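Local coordinates for protein PLP-Dependent L-Arginine Hydroxylase MppP (Streptomyces wadayamensis, PDB 6C9B) that oxidises L-arginine with the help of pyridoxal phosphate, acting as an oxidase and not an oxygenase, and yields 4-hydroxy-2-ketoarginine and 2-ketoarginine, at residues 11-25 and 329-341. Residues are numbered along the deposited sequence; the frame is centred on the assembly and turned at random.
Sequences LTQWEYLALNSELNI and HHVFALPCRQFHW. With EGV ((4S)-5-carbamimidamido-4-hydroxy-2-oxopentanoic acid), chain F.
With CG beside its backbone N (chi1 -74°), the W14 side chain leaves helix 11-16 toward P335, while L334, its CG anti to the backbone N (chi1 -160°), brings its CD1 against W14. P335 sets its CG–CD edge over one face of the indole: P335 CG sits 3.8 Å from the centroid of the W14 six-membered ring, almost on its normal, a CH-pi contact. At the indole's edge W14 NE1 is 3.0 Å from Q338 OE1, the amide standing steeply to the ring, and Q338 NE2 donates to the carbonyl of K8. L334 packs against the helix, with CD1 on W14 CB and CD2 3.5 Å from E15 OE2. L11 runs alongside Q338 in the reverse sense and lays its CD1 over the F339 ring. One water donates to both W14 O and A333 O, bridging the two segments. Farther along, strand 23-24 adds a short parallel edge to 331-335 in the mixed sheet of the small domain, as expected for an aminotransferase fold of this class, so the N-terminal segment is tied to that domain. The F332 N to L23 O bond is 3.0 Å and nearly straight; I25 N to F332 O is shorter, 2.8 Å, but more bent (147°). F332 turns its ring under the turn at 18-21, with A18 CB against its CB, L17 O over one face and S21 OG at the edge. On the helix side turned to the pocket, T12 OG1 accepts from both EGV N01 (2.9 Å) and EGV N04, and E15 OE2 approaches EGV O12 to 2.4 Å.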
loop_
_atom_site.group_PDB
_atom_site.type_symbol
_atom_site.label_atom_id
_atom_site.label_comp_id
_atom_site.label_asym_id
_atom_site.label_seq_id
_atom_site.Cartn_x
_atom_site.Cartn_y
_atom_site.Cartn_z
ATOM N N LEU B 11 -15.022 -8.490 -5.932
ATOM C CA LEU B 11 -15.361 -7.413 -6.873
ATOM C C LEU B 11 -14.113 -6.863 -7.564
ATOM O O LEU B 11 -14.159 -6.489 -8.744
ATOM C CB LEU B 11 -16.126 -6.281 -6.159
ATOM C CG LEU B 11 -17.484 -6.720 -5.610
ATOM C CD1 LEU B 11 -18.014 -5.674 -4.668
ATOM C CD2 LEU B 11 -18.452 -6.981 -6.749
ATOM N N THR B 12 -12.987 -6.802 -6.850
ATOM C CA THR B 12 -11.758 -6.290 -7.448
ATOM C C THR B 12 -11.335 -7.135 -8.645
ATOM O O THR B 12 -10.842 -6.605 -9.646
ATOM C CB THR B 12 -10.661 -6.231 -6.380
ATOM O OG1 THR B 12 -11.092 -5.342 -5.340
ATOM C CG2 THR B 12 -9.307 -5.737 -6.952
ATOM N N GLN B 13 -11.544 -8.453 -8.575
ATOM C CA GLN B 13 -11.186 -9.307 -9.706
ATOM C C GLN B 13 -12.108 -9.079 -10.901
ATOM O O GLN B 13 -11.663 -9.204 -12.049
ATOM C CB GLN B 13 -11.170 -10.771 -9.257
ATOM C CG GLN B 13 -10.039 -11.028 -8.244
ATOM C CD GLN B 13 -9.907 -12.478 -7.876
ATOM O OE1 GLN B 13 -10.509 -13.328 -8.516
ATOM N NE2 GLN B 13 -9.115 -12.775 -6.841
ATOM N N TRP B 14 -13.372 -8.707 -10.664
ATOM C CA TRP B 14 -14.204 -8.214 -11.765
ATOM C C TRP B 14 -13.662 -6.905 -12.319
ATOM O O TRP B 14 -13.767 -6.641 -13.525
ATOM C CB TRP B 14 -15.642 -7.992 -11.305
ATOM C CG TRP B 14 -16.430 -9.228 -11.092
ATOM C CD1 TRP B 14 -16.724 -9.821 -9.895
ATOM C CD2 TRP B 14 -17.060 -10.022 -12.102
ATOM N NE1 TRP B 14 -17.493 -10.942 -10.103
ATOM C CE2 TRP B 14 -17.712 -11.088 -11.449
ATOM C CE3 TRP B 14 -17.133 -9.936 -13.495
ATOM C CZ2 TRP B 14 -18.426 -12.064 -12.144
ATOM C CZ3 TRP B 14 -17.841 -10.904 -14.181
ATOM C CH2 TRP B 14 -18.478 -11.954 -13.507
ATOM N N GLU B 15 -13.096 -6.063 -11.450
ATOM C CA GLU B 15 -12.586 -4.776 -11.906
ATOM C C GLU B 15 -11.301 -4.921 -12.719
ATOM O O GLU B 15 -11.045 -4.088 -13.587
ATOM C CB GLU B 15 -12.384 -3.837 -10.713
ATOM C CG GLU B 15 -13.713 -3.502 -10.010
ATOM C CD GLU B 15 -13.567 -2.630 -8.762
ATOM O OE1 GLU B 15 -12.452 -2.456 -8.245
ATOM O OE2 GLU B 15 -14.590 -2.091 -8.306
ATOM N N TYR B 16 -10.479 -5.955 -12.473
ATOM C CA TYR B 16 -9.277 -6.146 -13.290
ATOM C C TYR B 16 -9.632 -6.254 -14.766
ATOM O O TYR B 16 -8.868 -5.811 -15.637
ATOM C CB TYR B 16 -8.512 -7.413 -12.868
ATOM C CG TYR B 16 -7.878 -7.339 -11.498
ATOM C CD1 TYR B 16 -7.305 -6.164 -11.049
ATOM C CD2 TYR B 16 -7.852 -8.449 -10.654
ATOM C CE1 TYR B 16 -6.718 -6.076 -9.792
ATOM C CE2 TYR B 16 -7.274 -8.374 -9.385
ATOM C CZ TYR B 16 -6.714 -7.180 -8.957
ATOM O OH TYR B 16 -6.145 -7.068 -7.698
ATOM N N LEU B 17 -10.772 -6.880 -15.061
ATOM C CA LEU B 17 -11.149 -7.173 -16.440
ATOM C C LEU B 17 -11.408 -5.905 -17.237
ATOM O O LEU B 17 -11.345 -5.933 -18.476
ATOM C CB LEU B 17 -12.400 -8.054 -16.454
ATOM C CG LEU B 17 -12.315 -9.412 -15.750
ATOM C CD1 LEU B 17 -13.703 -10.019 -15.639
ATOM C CD2 LEU B 17 -11.381 -10.347 -16.489
ATOM N N ALA B 18 -11.687 -4.799 -16.546
ATOM C CA ALA B 18 -12.077 -3.541 -17.174
ATOM C C ALA B 18 -10.941 -2.535 -17.300
ATOM O O ALA B 18 -11.066 -1.587 -18.080
ATOM C CB ALA B 18 -13.209 -2.878 -16.372
ATOM N N LEU B 19 -9.836 -2.727 -16.571
ATOM C CA LEU B 19 -8.860 -1.656 -16.366
ATOM C C LEU B 19 -8.291 -1.114 -17.665
ATOM O O LEU B 19 -7.861 0.044 -17.713
ATOM C CB LEU B 19 -7.706 -2.150 -15.502
ATOM C CG LEU B 19 -7.854 -2.085 -13.992
ATOM C CD1 LEU B 19 -6.552 -2.572 -13.373
ATOM C CD2 LEU B 19 -8.182 -0.674 -13.534
ATOM N N ASN B 20 -8.229 -1.941 -18.707
ATOM C CA ASN B 20 -7.558 -1.567 -19.943
ATOM C C ASN B 20 -8.539 -1.328 -21.083
ATOM O O ASN B 20 -8.123 -1.211 -22.242
ATOM C CB ASN B 20 -6.531 -2.641 -20.298
ATOM C CG ASN B 20 -5.515 -2.820 -19.192
ATOM O OD1 ASN B 20 -4.672 -1.953 -18.985
ATOM N ND2 ASN B 20 -5.624 -3.911 -18.440
ATOM N N SER B 21 -9.825 -1.206 -20.763
ATOM C CA SER B 21 -10.883 -1.032 -21.747
ATOM C C SER B 21 -11.326 0.425 -21.806
ATOM O O SER B 21 -11.338 1.134 -20.797
ATOM C CB SER B 21 -12.081 -1.926 -21.412
ATOM O OG SER B 21 -13.269 -1.429 -22.010
ATOM N N GLU B 22 -11.695 0.864 -23.013
ATOM C CA GLU B 22 -12.178 2.227 -23.191
ATOM C C GLU B 22 -13.503 2.458 -22.471
ATOM O O GLU B 22 -13.762 3.568 -21.987
ATOM C CB GLU B 22 -12.320 2.533 -24.690
ATOM C CG GLU B 22 -10.986 2.518 -25.458
ATOM C CD GLU B 22 -11.155 2.272 -26.959
ATOM O OE1 GLU B 22 -12.259 2.516 -27.490
ATOM O OE2 GLU B 22 -10.178 1.831 -27.608
ATOM N N LEU B 23 -14.352 1.434 -22.384
ATOM C CA LEU B 23 -15.654 1.597 -21.762
ATOM C C LEU B 23 -15.672 0.864 -20.435
ATOM O O LEU B 23 -16.539 0.024 -20.179
ATOM C CB LEU B 23 -16.765 1.112 -22.692
ATOM C CG LEU B 23 -16.761 1.878 -24.021
ATOM C CD1 LEU B 23 -17.789 1.308 -24.961
ATOM C CD2 LEU B 23 -17.056 3.354 -23.819
ATOM N N ASN B 24 -14.692 1.183 -19.600
ATOM C CA ASN B 24 -14.658 0.715 -18.215
ATOM C C ASN B 24 -15.637 1.578 -17.424
ATOM O O ASN B 24 -15.445 2.791 -17.303
ATOM C CB ASN B 24 -13.222 0.798 -17.693
ATOM C CG ASN B 24 -13.113 0.765 -16.163
ATOM O OD1 ASN B 24 -14.082 0.523 -15.443
ATOM N ND2 ASN B 24 -11.903 1.036 -15.665
ATOM N N ILE B 25 -16.740 0.977 -16.957
ATOM C CA ILE B 25 -17.643 1.643 -16.008
ATOM C C ILE B 25 -17.775 0.755 -14.776
ATOM O O ILE B 25 -18.836 0.675 -14.139
ATOM C CB ILE B 25 -19.013 1.967 -16.642
ATOM C CG1 ILE B 25 -19.612 0.720 -17.321
ATOM C CG2 ILE B 25 -18.859 3.125 -17.622
ATOM C CD1 ILE B 25 -21.095 0.854 -17.645
ATOM N N HIS B 329 -19.855 -6.423 -25.955
ATOM C CA HIS B 329 -19.760 -5.123 -26.603
ATOM C C HIS B 329 -18.626 -4.280 -26.039
ATOM O O HIS B 329 -18.589 -3.067 -26.270
ATOM C CB HIS B 329 -21.092 -4.379 -26.475
ATOM C CG HIS B 329 -22.225 -5.081 -27.155
ATOM N ND1 HIS B 329 -22.772 -6.251 -26.671
ATOM C CD2 HIS B 329 -22.881 -4.808 -28.307
ATOM C CE1 HIS B 329 -23.731 -6.655 -27.484
ATOM N NE2 HIS B 329 -23.816 -5.797 -28.487
ATOM N N HIS B 330 -17.711 -4.899 -25.298
ATOM C CA HIS B 330 -16.538 -4.233 -24.735
ATOM C C HIS B 330 -16.904 -3.143 -23.729
ATOM O O HIS B 330 -16.148 -2.186 -23.548
ATOM C CB HIS B 330 -15.652 -3.664 -25.846
ATOM C CG HIS B 330 -15.308 -4.666 -26.902
ATOM N ND1 HIS B 330 -16.005 -4.772 -28.086
ATOM C CD2 HIS B 330 -14.353 -5.625 -26.941
ATOM C CE1 HIS B 330 -15.486 -5.744 -28.815
ATOM N NE2 HIS B 330 -14.481 -6.276 -28.143
ATOM N N VAL B 331 -18.055 -3.279 -23.068
ATOM C CA VAL B 331 -18.446 -2.434 -21.938
ATOM C C VAL B 331 -18.305 -3.266 -20.679
ATOM O O VAL B 331 -18.782 -4.407 -20.635
ATOM C CB VAL B 331 -19.885 -1.915 -22.082
ATOM C CG1 VAL B 331 -20.358 -1.244 -20.807
ATOM C CG2 VAL B 331 -19.969 -0.956 -23.281
ATOM N N PHE B 332 -17.661 -2.700 -19.661
ATOM C CA PHE B 332 -17.386 -3.425 -18.417
ATOM C C PHE B 332 -18.021 -2.727 -17.226
ATOM O O PHE B 332 -17.537 -1.683 -16.770
ATOM C CB PHE B 332 -15.884 -3.585 -18.206
ATOM C CG PHE B 332 -15.244 -4.488 -19.205
ATOM C CD1 PHE B 332 -15.179 -5.853 -18.978
ATOM C CD2 PHE B 332 -14.732 -3.982 -20.395
ATOM C CE1 PHE B 332 -14.595 -6.696 -19.909
ATOM C CE2 PHE B 332 -14.155 -4.822 -21.320
ATOM C CZ PHE B 332 -14.090 -6.179 -21.080
ATOM N N ALA B 333 -19.061 -3.353 -16.664
ATOM C CA ALA B 333 -19.684 -2.907 -15.433
ATOM C C ALA B 333 -19.324 -3.894 -14.320
ATOM O O ALA B 333 -18.369 -4.673 -14.449
ATOM C CB ALA B 333 -21.194 -2.761 -15.644
ATOM N N LEU B 334 -20.047 -3.831 -13.208
ATOM C CA LEU B 334 -19.735 -4.673 -12.062
ATOM C C LEU B 334 -20.994 -5.375 -11.566
ATOM O O LEU B 334 -21.970 -4.696 -11.193
ATOM C CB LEU B 334 -19.119 -3.804 -10.969
ATOM C CG LEU B 334 -18.297 -4.424 -9.869
ATOM C CD1 LEU B 334 -17.135 -5.150 -10.474
ATOM C CD2 LEU B 334 -17.835 -3.297 -8.932
ATOM N N PRO B 335 -21.040 -6.710 -11.538
ATOM C CA PRO B 335 -22.179 -7.374 -10.889
ATOM C C PRO B 335 -22.198 -7.082 -9.407
ATOM O O PRO B 335 -21.159 -6.946 -8.760
ATOM C CB PRO B 335 -21.945 -8.865 -11.142
ATOM C CG PRO B 335 -20.857 -8.926 -12.213
ATOM C CD PRO B 335 -20.052 -7.681 -12.044
ATOM N N CYS B 336 -23.394 -7.024 -8.853
ATOM C CA CYS B 336 -23.517 -6.555 -7.484
ATOM C C CYS B 336 -23.433 -7.651 -6.430
ATOM O O CYS B 336 -23.386 -7.310 -5.246
ATOM C CB CYS B 336 -24.827 -5.808 -7.298
ATOM S SG CYS B 336 -24.624 -4.098 -7.752
ATOM N N ARG B 337 -23.495 -8.931 -6.815
ATOM C CA ARG B 337 -23.560 -10.010 -5.830
ATOM C C ARG B 337 -22.588 -9.800 -4.694
ATOM O O ARG B 337 -22.943 -9.947 -3.518
ATOM C CB ARG B 337 -23.257 -11.362 -6.477
ATOM C CG ARG B 337 -24.409 -12.021 -7.185
ATOM C CD ARG B 337 -23.962 -13.348 -7.815
ATOM N NE ARG B 337 -23.476 -14.336 -6.840
ATOM C CZ ARG B 337 -24.237 -15.225 -6.202
ATOM N NH1 ARG B 337 -25.547 -15.262 -6.393
ATOM N NH2 ARG B 337 -23.683 -16.074 -5.347
ATOM N N GLN B 338 -21.346 -9.482 -5.019
ATOM C CA GLN B 338 -20.326 -9.587 -3.981
ATOM C C GLN B 338 -20.296 -8.420 -2.997
ATOM O O GLN B 338 -19.608 -8.540 -1.976
ATOM C CB GLN B 338 -18.977 -9.773 -4.623
ATOM C CG GLN B 338 -18.776 -11.256 -4.978
ATOM C CD GLN B 338 -17.899 -11.481 -6.178
ATOM O OE1 GLN B 338 -17.919 -10.714 -7.140
ATOM N NE2 GLN B 338 -17.112 -12.548 -6.129
ATOM N N PHE B 339 -21.018 -7.323 -3.247
ATOM C CA PHE B 339 -21.246 -6.344 -2.185
ATOM C C PHE B 339 -22.095 -6.922 -1.068
ATOM O O PHE B 339 -22.043 -6.437 0.069
ATOM C CB PHE B 339 -21.963 -5.111 -2.724
ATOM C CG PHE B 339 -21.168 -4.318 -3.719
ATOM C CD1 PHE B 339 -20.215 -3.405 -3.309
ATOM C CD2 PHE B 339 -21.424 -4.455 -5.072
ATOM C CE1 PHE B 339 -19.496 -2.667 -4.232
ATOM C CE2 PHE B 339 -20.710 -3.718 -6.000
ATOM C CZ PHE B 339 -19.748 -2.824 -5.580
ATOM N N HIS B 340 -22.887 -7.943 -1.374
ATOM C CA HIS B 340 -23.741 -8.582 -0.374
ATOM C C HIS B 340 -22.960 -9.756 0.200
ATOM O O HIS B 340 -23.223 -10.937 -0.058
ATOM C CB HIS B 340 -25.062 -8.987 -0.992
ATOM C CG HIS B 340 -25.799 -7.823 -1.562
ATOM N ND1 HIS B 340 -26.788 -7.156 -0.867
ATOM C CD2 HIS B 340 -25.650 -7.166 -2.735
ATOM C CE1 HIS B 340 -27.246 -6.163 -1.613
ATOM N NE2 HIS B 340 -26.557 -6.137 -2.741
ATOM N N TRP B 341 -21.965 -9.366 1.000
ATOM C CA TRP B 341 -20.902 -10.258 1.431
ATOM C C TRP B 341 -21.410 -11.348 2.374
ATOM O O TRP B 341 -20.732 -12.353 2.553
ATOM C CB TRP B 341 -19.784 -9.428 2.085
ATOM C CG TRP B 341 -20.272 -8.538 3.193
ATOM C CD1 TRP B 341 -20.587 -7.205 3.111
ATOM C CD2 TRP B 341 -20.525 -8.931 4.557
ATOM N NE1 TRP B 341 -21.042 -6.741 4.345
ATOM C CE2 TRP B 341 -20.994 -7.779 5.247
ATOM C CE3 TRP B 341 -20.395 -10.132 5.256
ATOM C CZ2 TRP B 341 -21.347 -7.806 6.605
ATOM C CZ3 TRP B 341 -20.725 -10.154 6.615
ATOM C CH2 TRP B 341 -21.210 -8.999 7.261
HETATM C C10 EGV F . -14.797 0.402 -5.954
HETATM C C02 EGV F . -10.100 -1.354 -5.361
HETATM C C03 EGV F . -9.477 -2.966 -3.558
HETATM C C06 EGV F . -11.172 -0.436 -4.806
HETATM C C07 EGV F . -12.490 -0.780 -5.536
HETATM C C09 EGV F . -13.726 -0.035 -4.967
HETATM N N01 EGV F . -10.148 -2.691 -4.789
HETATM N N04 EGV F . -9.517 -4.272 -3.010
HETATM N N05 EGV F . -8.854 -2.001 -2.916
HETATM O O08 EGV F . -10.837 0.870 -5.048
HETATM O O11 EGV F . -15.675 1.124 -5.521
HETATM O O12 EGV F . -14.780 0.047 -7.149
HETATM O O13 EGV F . -13.864 0.207 -3.772
HETATM O O HOH W 1 -15.668 -5.637 -15.156
#